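Local coordinates for protein putative NADH-flavin reductase (Lactobacillus casei ATCC 334, PDB 3H2S) that binds NADPH in a Rossmann-type domain and is probably an oxidoreductase, possibly an NAD(P)H-dependent flavin reductase, at residues 6-11 against 29-34; 21-26 against 192-197; 81-86 against 135-140. All blocks are in the same frame, centred on the assembly; numbering follows the deposited sequence.

All three contacts belong to one NAD(P)H-binding Rossmann domain built round a mainly parallel sheet. Contact 1 joins the loop between strand 2-6 and helix 11-22 to the end of strand 26-31. Contact 2 begins where helix 11-22 ends and ties that corner to the late helix 189-201, its centre about 16 Å from that of contact 1. Contact 3 pairs helices 80-91 and 132-145, which fall between the two segments of contact 2 in sequence; these two contacts lie on opposite sides of the chain's centre, about 24 Å apart centre to centre. Contacts 1 and 3, about 18 Å apart between centres, both touch NADPH, one at its phosphates and adenine, the other mainly at the nicotinamide ribose.

Contact 1: 6-11 against 29-34; sequences LGATGR and AVVRDP. With NDP (NADPH dihydro-nicotinamide-adenine-dinucleotide phosphate), chain C.
A8 and T9 set the glycine-rich loop of this Rossmann fold against strand 26-31: A8 CB presses on A29 CB at a tight 3.5 Å, while T9 CG2 meets V31 CG1 at 3.7 Å, the T9 and V31 side chains crossing nearly at right angles. L6 and V30 instead lie side by side, pointing the same way. With OG1 between its backbone N and carbonyl carbon (chi1 56°), T9 keeps CG2 on V31 and offers OG1 to NADPH, where it accepts a bond from O3B (2.9 Å). A water links the diverging backbones, accepting from G7 N (2.7 Å) and donating to V30 O. G10 passes close by the adenosine ribose, with no side chain between. R11 N holds O2A at 2.7 Å; its chain, bent at chi3 (61°), brings NH1 2.9 Å from O2N on the second phosphate, and NH2 bonds F162 O. With a leucine here, O2N would probably lose its cationic partner and F162 O its donor. R32 reaches out extended, lays one guanidinium face over the adenine near C5A and turns an edge to the 2'-phosphate, NE bonding O2X and NH2 giving O3X a straight bond of 2.9 Å (180°).

Contact 2: 21-26 against 192-197; sequences RRRGHE and MALAIL
R23 lays one face of its guanidinium over L197 CB, which stands above the middle of the flat group, 3.5 Å from CZ. The arginine leaves the end of helix 11-22 with CG anti to its carbonyl carbon (chi1 -71°) and runs extended from CG to NE, so that it slides past L197 in the opposite direction; R23 CD adds a contact of 3.8 Å to L197 CB. At the guanidinium edge, in its plane, L194 CD2 lies 3.7 Å from R23 NH2, the two side chains crossing at about a right angle. R22 brings its own guanidinium edge to the same methyl more loosely, NH2 standing 4.3 Å from L194 CD2. H25 completes the group: its ND1 lies 4.1 Å from L197 CD1, and R23 O sits over one face of its ring. The turn that carries R23 and H25 is a Schellman motif, in which G24, with positive phi (79°), is the C-prime residue and G24 N bonds R21 O at 3.1 Å. The contact therefore joins the C-terminal end of the first helix of the Rossmann fold to the late helix 189-201, and L197 and H25 both also touch I3 of strand 2-6. It is surface packing away from the cofactor, with the L197 side chain about 13 Å from NADPH. The charged ends of the arginines are engaged elsewhere: E19 forms salt bridges with R22 NH2 and R23 NE, while D198 and E201 both pair with R23 NH1. R23 thus does two jobs with one flat group, a face for aliphatic carbon and N-H edges for acids that lie outside the two segments, and those outside partners probably fix the rotation that keeps the guanidinium flat on L197.

Contact 3: 81-86 against 135-140; sequences LHLDFA and ALYQYY. With NDP (NADPH dihydro-nicotinamide-adenine-dinucleotide phosphate), chain C.
The ribose hydroxyl O2D of NADPH is shared by Q138 and H82, from the two helices that meet here: it donates to Q138 OE1 at 2.7 Å, and H82 NE2 adds a weak bond at 3.4 Å. These are neighbouring helices of the Rossmann fold, 80-91 and 132-145, their axes 8.0 Å apart at 29° over the touching segments. Q138 curls over the imidazole, its chain bent at chi2, and sets CG on one face in a CH-pi contact, 3.5 Å from the centroid of the H82 ring and 16° off its normal. Ring and amide are stacked 21° from parallel, with OE1 directed to O2D and NE2 to O3D (3.1 Å); NE2 also bonds E141. The Q138 amide thus grips both hydroxyls of the nicotinamide ribose. F85 adds a touch at the far end of the cofactor, where C6A of the adenine meets its ring edge. On the side turned from NADPH the contact is apolar and adjoins the second subunit: M147 of that subunit packs on Y137 and Y140, and F144 of the same subunit on L83. L83 crosses Y137 at about a right angle and meets the edge of its ring, with L83 CD2 4.0 Å from Y137 CD2.

Contact 1: 6-11 against 29-34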
loop_
_atom_site.group_PDB
_atom_site.type_symbol
_atom_site.label_atom_id
_atom_site.label_comp_id
_atom_site.label_asym_id
_atom_site.label_seq_id
_atom_site.Cartn_x
_atom_site.Cartn_y
_atom_site.Cartn_z
ATOM N N LEU A 6 16.977 -3.335 4.596
ATOM C CA LEU A 6 16.670 -2.021 4.041
ATOM C C LEU A 6 16.927 -0.961 5.111
ATOM O O LEU A 6 16.623 -1.174 6.279
ATOM C CB LEU A 6 15.212 -1.955 3.598
ATOM C CG LEU A 6 14.757 -2.509 2.236
ATOM C CD1 LEU A 6 15.502 -3.733 1.760
ATOM C CD2 LEU A 6 13.236 -2.737 2.240
ATOM N N GLY A 7 17.574 0.137 4.734
ATOM C CA GLY A 7 18.018 1.104 5.729
ATOM C C GLY A 7 19.148 0.528 6.582
ATOM O O GLY A 7 19.293 0.883 7.750
ATOM N N ALA A 8 20.016 -0.251 5.943
ATOM C CA ALA A 8 21.156 -0.905 6.603
ATOM C C ALA A 8 22.189 0.068 7.192
ATOM O O ALA A 8 22.864 -0.260 8.158
ATOM C CB ALA A 8 21.839 -1.885 5.631
ATOM N N THR A 9 22.265 1.279 6.641
ATOM C CA THR A 9 23.209 2.297 7.135
ATOM C C THR A 9 22.661 3.128 8.295
ATOM O O THR A 9 23.410 3.889 8.932
ATOM C CB THR A 9 23.658 3.248 6.005
ATOM O OG1 THR A 9 22.508 3.849 5.394
ATOM C CG2 THR A 9 24.456 2.469 4.963
ATOM N N GLY A 10 21.383 2.916 8.618
ATOM C CA GLY A 10 20.728 3.664 9.694
ATOM C C GLY A 10 21.137 3.185 11.079
ATOM O O GLY A 10 21.936 2.255 11.224
ATOM N N ARG A 11 20.529 3.770 12.101
ATOM C CA ARG A 11 20.842 3.417 13.487
ATOM C C ARG A 11 20.376 1.991 13.794
ATOM O O ARG A 11 21.181 1.162 14.210
ATOM C CB ARG A 11 20.198 4.413 14.455
ATOM C CG ARG A 11 20.628 5.890 14.184
ATOM C CD ARG A 11 19.735 6.892 14.900
ATOM N NE ARG A 11 19.784 6.715 16.340
ATOM C CZ ARG A 11 18.791 6.217 17.075
ATOM N NH1 ARG A 11 17.646 5.861 16.509
ATOM N NH2 ARG A 11 18.942 6.103 18.384
ATOM N N ALA A 29 23.086 -5.576 2.289
ATOM C CA ALA A 29 22.732 -4.228 2.751
ATOM C C ALA A 29 22.289 -3.396 1.566
ATOM O O ALA A 29 23.054 -3.186 0.630
ATOM C CB ALA A 29 23.929 -3.571 3.411
ATOM N N VAL A 30 21.017 -3.016 1.563
ATOM C CA VAL A 30 20.491 -2.145 0.541
ATOM C C VAL A 30 20.728 -0.706 0.981
ATOM O O VAL A 30 20.223 -0.280 2.020
ATOM C CB VAL A 30 18.980 -2.384 0.346
ATOM C CG1 VAL A 30 18.429 -1.491 -0.771
ATOM C CG2 VAL A 30 18.729 -3.874 0.064
ATOM N N VAL A 31 21.480 0.042 0.182
ATOM C CA VAL A 31 21.976 1.347 0.612
ATOM C C VAL A 31 21.880 2.365 -0.521
ATOM O O VAL A 31 21.685 2.001 -1.676
ATOM C CB VAL A 31 23.459 1.257 1.093
ATOM C CG1 VAL A 31 23.589 0.218 2.217
ATOM C CG2 VAL A 31 24.392 0.907 -0.073
ATOM N N ARG A 32 21.968 3.646 -0.173
ATOM C CA ARG A 32 22.108 4.684 -1.185
ATOM C C ARG A 32 23.478 5.342 -1.091
ATOM O O ARG A 32 23.917 6.006 -2.022
ATOM C CB ARG A 32 21.001 5.719 -1.048
ATOM C CG ARG A 32 20.895 6.315 0.341
ATOM C CD ARG A 32 19.813 7.386 0.380
ATOM N NE ARG A 32 19.717 7.971 1.709
ATOM C CZ ARG A 32 18.856 8.916 2.051
ATOM N NH1 ARG A 32 18.033 9.426 1.139
ATOM N NH2 ARG A 32 18.857 9.383 3.293
ATOM N N ASP A 33 24.183 5.080 0.005
ATOM C CA ASP A 33 25.429 5.783 0.326
ATOM C C ASP A 33 26.554 4.775 0.556
ATOM O O ASP A 33 26.768 4.322 1.684
ATOM C CB ASP A 33 25.222 6.632 1.586
ATOM C CG ASP A 33 26.428 7.489 1.930
ATOM O OD1 ASP A 33 27.561 7.117 1.549
ATOM O OD2 ASP A 33 26.236 8.522 2.614
ATOM N N PRO A 34 27.263 4.403 -0.518
ATOM C CA PRO A 34 28.378 3.448 -0.456
ATOM C C PRO A 34 29.440 3.786 0.594
ATOM O O PRO A 34 29.924 2.890 1.288
ATOM C CB PRO A 34 28.987 3.519 -1.859
ATOM C CG PRO A 34 27.871 3.971 -2.737
ATOM C CD PRO A 34 26.999 4.864 -1.892
HETATM P PA NDP C . 17.725 6.222 10.634
HETATM O O1A NDP C . 17.250 7.703 10.588
HETATM O O2A NDP C . 19.000 5.911 11.341
HETATM O O5B NDP C . 17.873 6.061 8.954
HETATM C C5B NDP C . 17.143 4.880 8.535
HETATM C C4B NDP C . 17.590 4.455 7.082
HETATM O O4B NDP C . 16.732 5.092 6.156
HETATM C C3B NDP C . 19.028 4.953 6.714
HETATM O O3B NDP C . 19.728 3.823 6.296
HETATM C C2B NDP C . 18.744 5.940 5.509
HETATM O O2B NDP C . 19.723 6.039 4.535
HETATM C C1B NDP C . 17.438 5.283 4.965
HETATM N N9A NDP C . 16.667 6.246 4.163
HETATM C C8A NDP C . 16.047 7.409 4.690
HETATM N N7A NDP C . 15.380 8.106 3.767
HETATM C C5A NDP C . 15.541 7.354 2.583
HETATM C C6A NDP C . 15.033 7.587 1.293
HETATM N N6A NDP C . 14.303 8.716 1.072
HETATM N N1A NDP C . 15.546 6.846 0.245
HETATM C C2A NDP C . 16.262 5.732 0.578
HETATM N N3A NDP C . 16.645 5.289 1.813
HETATM C C4A NDP C . 16.327 6.189 2.805
HETATM O O3 NDP C . 16.510 5.622 11.441
HETATM P PN NDP C . 16.230 4.753 12.783
HETATM O O1N NDP C . 17.185 3.545 12.784
HETATM O O2N NDP C . 16.501 5.726 13.891
HETATM O O5D NDP C . 14.713 4.150 12.791
HETATM C C5D NDP C . 14.404 2.856 12.264
HETATM C C4D NDP C . 12.900 2.620 12.488
HETATM O O4D NDP C . 12.668 2.903 13.857
HETATM C C3D NDP C . 11.900 3.478 11.656
HETATM O O3D NDP C . 10.770 2.741 11.365
HETATM C C2D NDP C . 11.631 4.661 12.656
HETATM O O2D NDP C . 10.360 5.225 12.451
HETATM C C1D NDP C . 11.608 3.821 13.983
HETATM N N1N NDP C . 11.657 4.686 15.159
HETATM C C2N NDP C . 10.461 4.704 15.993
HETATM C C3N NDP C . 10.451 5.788 17.072
HETATM C C7N NDP C . 9.475 5.412 18.174
HETATM O O7N NDP C . 8.395 4.918 17.884
HETATM N N7N NDP C . 9.763 5.789 19.477
HETATM C C4N NDP C . 11.768 6.335 17.582
HETATM C C5N NDP C . 12.825 6.507 16.521
HETATM C C6N NDP C . 12.786 5.589 15.320
HETATM P P2B NDP C . 21.055 6.943 4.792
HETATM O O1X NDP C . 21.955 6.225 5.862
HETATM O O2X NDP C . 21.904 6.848 3.470
HETATM O O3X NDP C . 20.726 8.336 5.207
HETATM O O HOH W 1 17.767 0.624 2.038
HETATM O O HOH W 2 20.777 1.803 4.045
HETATM O O HOH W 3 22.853 4.570 2.856
#

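Contact 2: 21-26 against 192-197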
loop_
_atom_site.group_PDB
_atom_site.type_symbol
_atom_site.label_atom_id
_atom_site.label_comp_id
_atom_site.label_asym_id
_atom_site.label_seq_id
_atom_site.Cartn_x
_atom_site.Cartn_y
_atom_site.Cartn_z
ATOM N N ARG A 21 25.362 -10.706 11.315
ATOM C CA ARG A 21 26.687 -11.258 11.056
ATOM C C ARG A 21 27.183 -12.050 12.248
ATOM O O ARG A 21 27.836 -13.096 12.080
ATOM C CB ARG A 21 27.692 -10.154 10.711
ATOM C CG ARG A 21 27.438 -9.531 9.356
ATOM C CD ARG A 21 28.336 -8.319 9.140
ATOM N NE ARG A 21 29.625 -8.704 8.577
ATOM C CZ ARG A 21 30.787 -8.193 8.960
ATOM N NH1 ARG A 21 30.826 -7.275 9.920
ATOM N NH2 ARG A 21 31.904 -8.577 8.355
ATOM N N ARG A 22 26.903 -11.551 13.453
ATOM C CA ARG A 22 27.295 -12.283 14.665
ATOM C C ARG A 22 26.657 -13.672 14.645
ATOM O O ARG A 22 27.282 -14.668 15.032
ATOM C CB ARG A 22 26.866 -11.530 15.931
ATOM C CG ARG A 22 27.339 -12.200 17.222
ATOM C CD ARG A 22 27.069 -11.323 18.446
ATOM N NE ARG A 22 25.698 -11.464 18.946
ATOM C CZ ARG A 22 25.184 -12.582 19.459
ATOM N NH1 ARG A 22 25.869 -13.717 19.430
ATOM N NH2 ARG A 22 23.929 -12.595 19.889
ATOM N N ARG A 23 25.436 -13.734 14.121
ATOM C CA ARG A 23 24.651 -14.962 14.144
ATOM C C ARG A 23 24.848 -15.808 12.889
ATOM O O ARG A 23 24.067 -16.723 12.627
ATOM C CB ARG A 23 23.166 -14.620 14.316
ATOM C CG ARG A 23 22.829 -14.120 15.695
ATOM C CD ARG A 23 21.315 -14.074 15.902
ATOM N NE ARG A 23 20.997 -13.319 17.104
ATOM C CZ ARG A 23 19.832 -13.376 17.738
ATOM N NH1 ARG A 23 18.931 -14.301 17.412
ATOM N NH2 ARG A 23 19.631 -12.598 18.787
ATOM N N GLY A 24 25.836 -15.444 12.072
ATOM C CA GLY A 24 26.272 -16.296 10.963
ATOM C C GLY A 24 25.388 -16.238 9.723
ATOM O O GLY A 24 25.372 -17.168 8.924
ATOM N N HIS A 25 24.652 -15.146 9.557
ATOM C CA HIS A 25 23.807 -14.977 8.380
ATOM C C HIS A 25 24.492 -14.143 7.297
ATOM O O HIS A 25 25.349 -13.300 7.592
ATOM C CB HIS A 25 22.461 -14.375 8.770
ATOM C CG HIS A 25 21.657 -15.260 9.660
ATOM N ND1 HIS A 25 21.547 -15.043 11.018
ATOM C CD2 HIS A 25 21.115 -16.481 9.434
ATOM C CE1 HIS A 25 20.878 -16.044 11.569
ATOM N NE2 HIS A 25 20.647 -16.950 10.636
ATOM N N GLU A 26 24.146 -14.426 6.043
ATOM C CA GLU A 26 24.660 -13.663 4.910
ATOM C C GLU A 26 23.824 -12.401 4.738
ATOM O O GLU A 26 22.611 -12.475 4.575
ATOM C CB GLU A 26 24.578 -14.492 3.628
ATOM C CG GLU A 26 25.177 -13.791 2.414
ATOM C CD GLU A 26 24.887 -14.516 1.125
ATOM O OE1 GLU A 26 24.402 -15.667 1.189
ATOM O OE2 GLU A 26 25.137 -13.934 0.047
HETATM N N MSE A 192 16.808 -4.035 20.028
HETATM C CA MSE A 192 15.930 -4.186 18.877
HETATM C C MSE A 192 16.523 -5.193 17.891
HETATM O O MSE A 192 15.799 -6.040 17.361
HETATM C CB MSE A 192 15.683 -2.829 18.187
HETATM C CG MSE A 192 14.891 -2.943 16.894
HETATM SE SE MSE A 192 13.063 -3.636 17.168
HETATM C CE MSE A 192 12.273 -2.050 17.987
ATOM N N ALA A 193 17.831 -5.112 17.661
ATOM C CA ALA A 193 18.490 -6.071 16.776
ATOM C C ALA A 193 18.337 -7.512 17.295
ATOM O O ALA A 193 18.078 -8.425 16.512
ATOM C CB ALA A 193 19.978 -5.724 16.580
ATOM N N LEU A 194 18.541 -7.709 18.597
ATOM C CA LEU A 194 18.313 -9.020 19.219
ATOM C C LEU A 194 16.914 -9.524 18.907
ATOM O O LEU A 194 16.731 -10.683 18.539
ATOM C CB LEU A 194 18.487 -8.963 20.749
ATOM C CG LEU A 194 19.879 -8.790 21.363
ATOM C CD1 LEU A 194 19.809 -9.024 22.877
ATOM C CD2 LEU A 194 20.894 -9.725 20.714
ATOM N N ALA A 195 15.923 -8.673 19.154
ATOM C CA ALA A 195 14.512 -9.036 18.972
ATOM C C ALA A 195 14.193 -9.398 17.521
ATOM O O ALA A 195 13.443 -10.321 17.249
ATOM C CB ALA A 195 13.598 -7.885 19.467
ATOM N N ILE A 196 14.707 -8.607 16.588
ATOM C CA ILE A 196 14.526 -8.879 15.181
ATOM C C ILE A 196 15.133 -10.207 14.740
ATOM O O ILE A 196 14.450 -11.023 14.122
ATOM C CB ILE A 196 15.060 -7.710 14.334
ATOM C CG1 ILE A 196 14.157 -6.478 14.550
ATOM C CG2 ILE A 196 15.115 -8.113 12.851
ATOM C CD1 ILE A 196 14.663 -5.195 13.888
ATOM N N LEU A 197 16.387 -10.448 15.117
ATOM C CA LEU A 197 17.063 -11.673 14.756
ATOM C C LEU A 197 16.446 -12.864 15.465
ATOM O O LEU A 197 16.374 -13.941 14.893
ATOM C CB LEU A 197 18.572 -11.596 15.028
ATOM C CG LEU A 197 19.415 -11.170 13.816
ATOM C CD1 LEU A 197 19.239 -12.134 12.650
ATOM C CD2 LEU A 197 19.082 -9.743 13.400
#

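Contact 3: 81-86 against 135-140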
loop_
_atom_site.group_PDB
_atom_site.type_symbol
_atom_site.label_atom_id
_atom_site.label_comp_id
_atom_site.label_asym_id
_atom_site.label_seq_id
_atom_site.Cartn_x
_atom_site.Cartn_y
_atom_site.Cartn_z
ATOM N N LEU A 81 6.670 8.009 2.948
ATOM C CA LEU A 81 7.621 6.946 2.604
ATOM C C LEU A 81 7.577 5.743 3.529
ATOM O O LEU A 81 7.842 4.615 3.096
ATOM C CB LEU A 81 9.038 7.492 2.509
ATOM C CG LEU A 81 9.356 8.431 1.345
ATOM C CD1 LEU A 81 10.788 8.950 1.466
ATOM C CD2 LEU A 81 9.152 7.723 0.009
ATOM N N HIS A 82 7.270 5.958 4.807
ATOM C CA HIS A 82 7.067 4.836 5.714
ATOM C C HIS A 82 6.070 3.849 5.118
ATOM O O HIS A 82 6.275 2.627 5.156
ATOM C CB HIS A 82 6.557 5.321 7.066
ATOM C CG HIS A 82 7.635 5.851 7.958
ATOM N ND1 HIS A 82 7.707 7.174 8.336
ATOM C CD2 HIS A 82 8.684 5.231 8.547
ATOM C CE1 HIS A 82 8.693 7.321 9.206
ATOM N NE2 HIS A 82 9.317 6.162 9.331
ATOM N N LEU A 83 4.963 4.387 4.624
ATOM C CA LEU A 83 3.945 3.585 3.972
ATOM C C LEU A 83 4.392 3.009 2.617
ATOM O O LEU A 83 4.302 1.797 2.393
ATOM C CB LEU A 83 2.658 4.391 3.822
ATOM C CG LEU A 83 1.435 3.695 3.211
ATOM C CD1 LEU A 83 1.058 2.411 3.993
ATOM C CD2 LEU A 83 0.269 4.668 3.166
ATOM N N ASP A 84 4.895 3.870 1.735
ATOM C CA ASP A 84 5.293 3.459 0.385
ATOM C C ASP A 84 6.375 2.377 0.380
ATOM O O ASP A 84 6.318 1.448 -0.422
ATOM C CB ASP A 84 5.755 4.675 -0.439
ATOM C CG ASP A 84 4.595 5.575 -0.864
ATOM O OD1 ASP A 84 3.410 5.162 -0.771
ATOM O OD2 ASP A 84 4.872 6.723 -1.265
ATOM N N PHE A 85 7.392 2.506 1.227
ATOM C CA PHE A 85 8.424 1.458 1.270
ATOM C C PHE A 85 7.770 0.110 1.627
ATOM O O PHE A 85 8.165 -0.934 1.110
ATOM C CB PHE A 85 9.482 1.776 2.323
ATOM C CG PHE A 85 10.276 3.033 2.053
ATOM C CD1 PHE A 85 10.818 3.279 0.797
ATOM C CD2 PHE A 85 10.679 3.832 3.112
ATOM C CE1 PHE A 85 11.705 4.320 0.592
ATOM C CE2 PHE A 85 11.568 4.895 2.900
ATOM C CZ PHE A 85 12.037 5.154 1.629
ATOM N N ALA A 86 6.878 0.118 2.626
ATOM C CA ALA A 86 6.257 -1.120 3.080
ATOM C C ALA A 86 5.349 -1.741 2.021
ATOM O O ALA A 86 5.356 -2.966 1.840
ATOM C CB ALA A 86 5.489 -0.890 4.393
ATOM N N ALA A 135 4.695 9.614 12.297
ATOM C CA ALA A 135 3.899 8.785 13.209
ATOM C C ALA A 135 2.573 8.335 12.564
ATOM O O ALA A 135 2.179 7.165 12.652
ATOM C CB ALA A 135 3.633 9.542 14.526
ATOM N N LEU A 136 1.885 9.265 11.906
ATOM C CA LEU A 136 0.646 8.942 11.202
ATOM C C LEU A 136 0.885 7.852 10.157
ATOM O O LEU A 136 0.182 6.839 10.107
ATOM C CB LEU A 136 0.078 10.200 10.544
ATOM C CG LEU A 136 -1.185 9.998 9.697
ATOM C CD1 LEU A 136 -2.349 9.508 10.576
ATOM C CD2 LEU A 136 -1.527 11.297 8.960
ATOM N N TYR A 137 1.877 8.049 9.306
ATOM C CA TYR A 137 2.082 7.094 8.221
ATOM C C TYR A 137 2.608 5.735 8.675
ATOM O O TYR A 137 2.315 4.720 8.045
ATOM C CB TYR A 137 2.943 7.699 7.120
ATOM C CG TYR A 137 2.129 8.524 6.162
ATOM C CD1 TYR A 137 2.209 9.924 6.162
ATOM C CD2 TYR A 137 1.332 7.911 5.215
ATOM C CE1 TYR A 137 1.489 10.682 5.241
ATOM C CE2 TYR A 137 0.629 8.652 4.278
ATOM C CZ TYR A 137 0.713 10.031 4.292
ATOM O OH TYR A 137 0.034 10.733 3.334
ATOM N N GLN A 138 3.292 5.696 9.816
ATOM C CA GLN A 138 3.662 4.410 10.416
ATOM C C GLN A 138 2.484 3.704 11.062
ATOM O O GLN A 138 2.439 2.471 11.113
ATOM C CB GLN A 138 4.799 4.564 11.428
ATOM C CG GLN A 138 6.119 4.783 10.770
ATOM C CD GLN A 138 7.236 4.061 11.479
ATOM O OE1 GLN A 138 7.744 4.538 12.488
ATOM N NE2 GLN A 138 7.673 2.939 10.914
ATOM N N TYR A 139 1.546 4.483 11.600
ATOM C CA TYR A 139 0.285 3.918 12.037
ATOM C C TYR A 139 -0.437 3.279 10.835
ATOM O O TYR A 139 -0.881 2.146 10.904
ATOM C CB TYR A 139 -0.576 5.013 12.670
ATOM C CG TYR A 139 -1.991 4.570 12.960
ATOM C CD1 TYR A 139 -2.242 3.562 13.872
ATOM C CD2 TYR A 139 -3.063 5.087 12.238
ATOM C CE1 TYR A 139 -3.547 3.112 14.106
ATOM C CE2 TYR A 139 -4.367 4.691 12.510
ATOM C CZ TYR A 139 -4.601 3.720 13.456
ATOM O OH TYR A 139 -5.892 3.290 13.694
ATOM N N TYR A 140 -0.521 4.013 9.726
ATOM C CA TYR A 140 -1.069 3.464 8.476
ATOM C C TYR A 140 -0.286 2.243 7.970
ATOM O O TYR A 140 -0.878 1.284 7.466
ATOM C CB TYR A 140 -1.127 4.537 7.397
ATOM C CG TYR A 140 -2.130 5.669 7.664
ATOM C CD1 TYR A 140 -3.291 5.451 8.395
ATOM C CD2 TYR A 140 -1.940 6.917 7.095
ATOM C CE1 TYR A 140 -4.233 6.471 8.573
ATOM C CE2 TYR A 140 -2.854 7.947 7.275
ATOM C CZ TYR A 140 -4.005 7.712 8.007
ATOM O OH TYR A 140 -4.918 8.728 8.177
HETATM P PA NDP C . 17.725 6.222 10.634
HETATM O O1A NDP C . 17.250 7.703 10.588
HETATM O O2A NDP C . 19.000 5.911 11.341
HETATM O O5B NDP C . 17.873 6.061 8.954
HETATM C C5B NDP C . 17.143 4.880 8.535
HETATM C C4B NDP C . 17.590 4.455 7.082
HETATM O O4B NDP C . 16.732 5.092 6.156
HETATM C C3B NDP C . 19.028 4.953 6.714
HETATM O O3B NDP C . 19.728 3.823 6.296
HETATM C C2B NDP C . 18.744 5.940 5.509
HETATM O O2B NDP C . 19.723 6.039 4.535
HETATM C C1B NDP C . 17.438 5.283 4.965
HETATM N N9A NDP C . 16.667 6.246 4.163
HETATM C C8A NDP C . 16.047 7.409 4.690
HETATM N N7A NDP C . 15.380 8.106 3.767
HETATM C C5A NDP C . 15.541 7.354 2.583
HETATM C C6A NDP C . 15.033 7.587 1.293
HETATM N N6A NDP C . 14.303 8.716 1.072
HETATM N N1A NDP C . 15.546 6.846 0.245
HETATM C C2A NDP C . 16.262 5.732 0.578
HETATM N N3A NDP C . 16.645 5.289 1.813
HETATM C C4A NDP C . 16.327 6.189 2.805
HETATM O O3 NDP C . 16.510 5.622 11.441
HETATM P PN NDP C . 16.230 4.753 12.783
HETATM O O1N NDP C . 17.185 3.545 12.784
HETATM O O2N NDP C . 16.501 5.726 13.891
HETATM O O5D NDP C . 14.713 4.150 12.791
HETATM C C5D NDP C . 14.404 2.856 12.264
HETATM C C4D NDP C . 12.900 2.620 12.488
HETATM O O4D NDP C . 12.668 2.903 13.857
HETATM C C3D NDP C . 11.900 3.478 11.656
HETATM O O3D NDP C . 10.770 2.741 11.365
HETATM C C2D NDP C . 11.631 4.661 12.656
HETATM O O2D NDP C . 10.360 5.225 12.451
HETATM C C1D NDP C . 11.608 3.821 13.983
HETATM N N1N NDP C . 11.657 4.686 15.159
HETATM C C2N NDP C . 10.461 4.704 15.993
HETATM C C3N NDP C . 10.451 5.788 17.072
HETATM C C7N NDP C . 9.475 5.412 18.174
HETATM O O7N NDP C . 8.395 4.918 17.884
HETATM N N7N NDP C . 9.763 5.789 19.477
HETATM C C4N NDP C . 11.768 6.335 17.582
HETATM C C5N NDP C . 12.825 6.507 16.521
HETATM C C6N NDP C . 12.786 5.589 15.320
HETATM P P2B NDP C . 21.055 6.943 4.792
HETATM O O1X NDP C . 21.955 6.225 5.862
HETATM O O2X NDP C . 21.904 6.848 3.470
HETATM O O3X NDP C . 20.726 8.336 5.207
#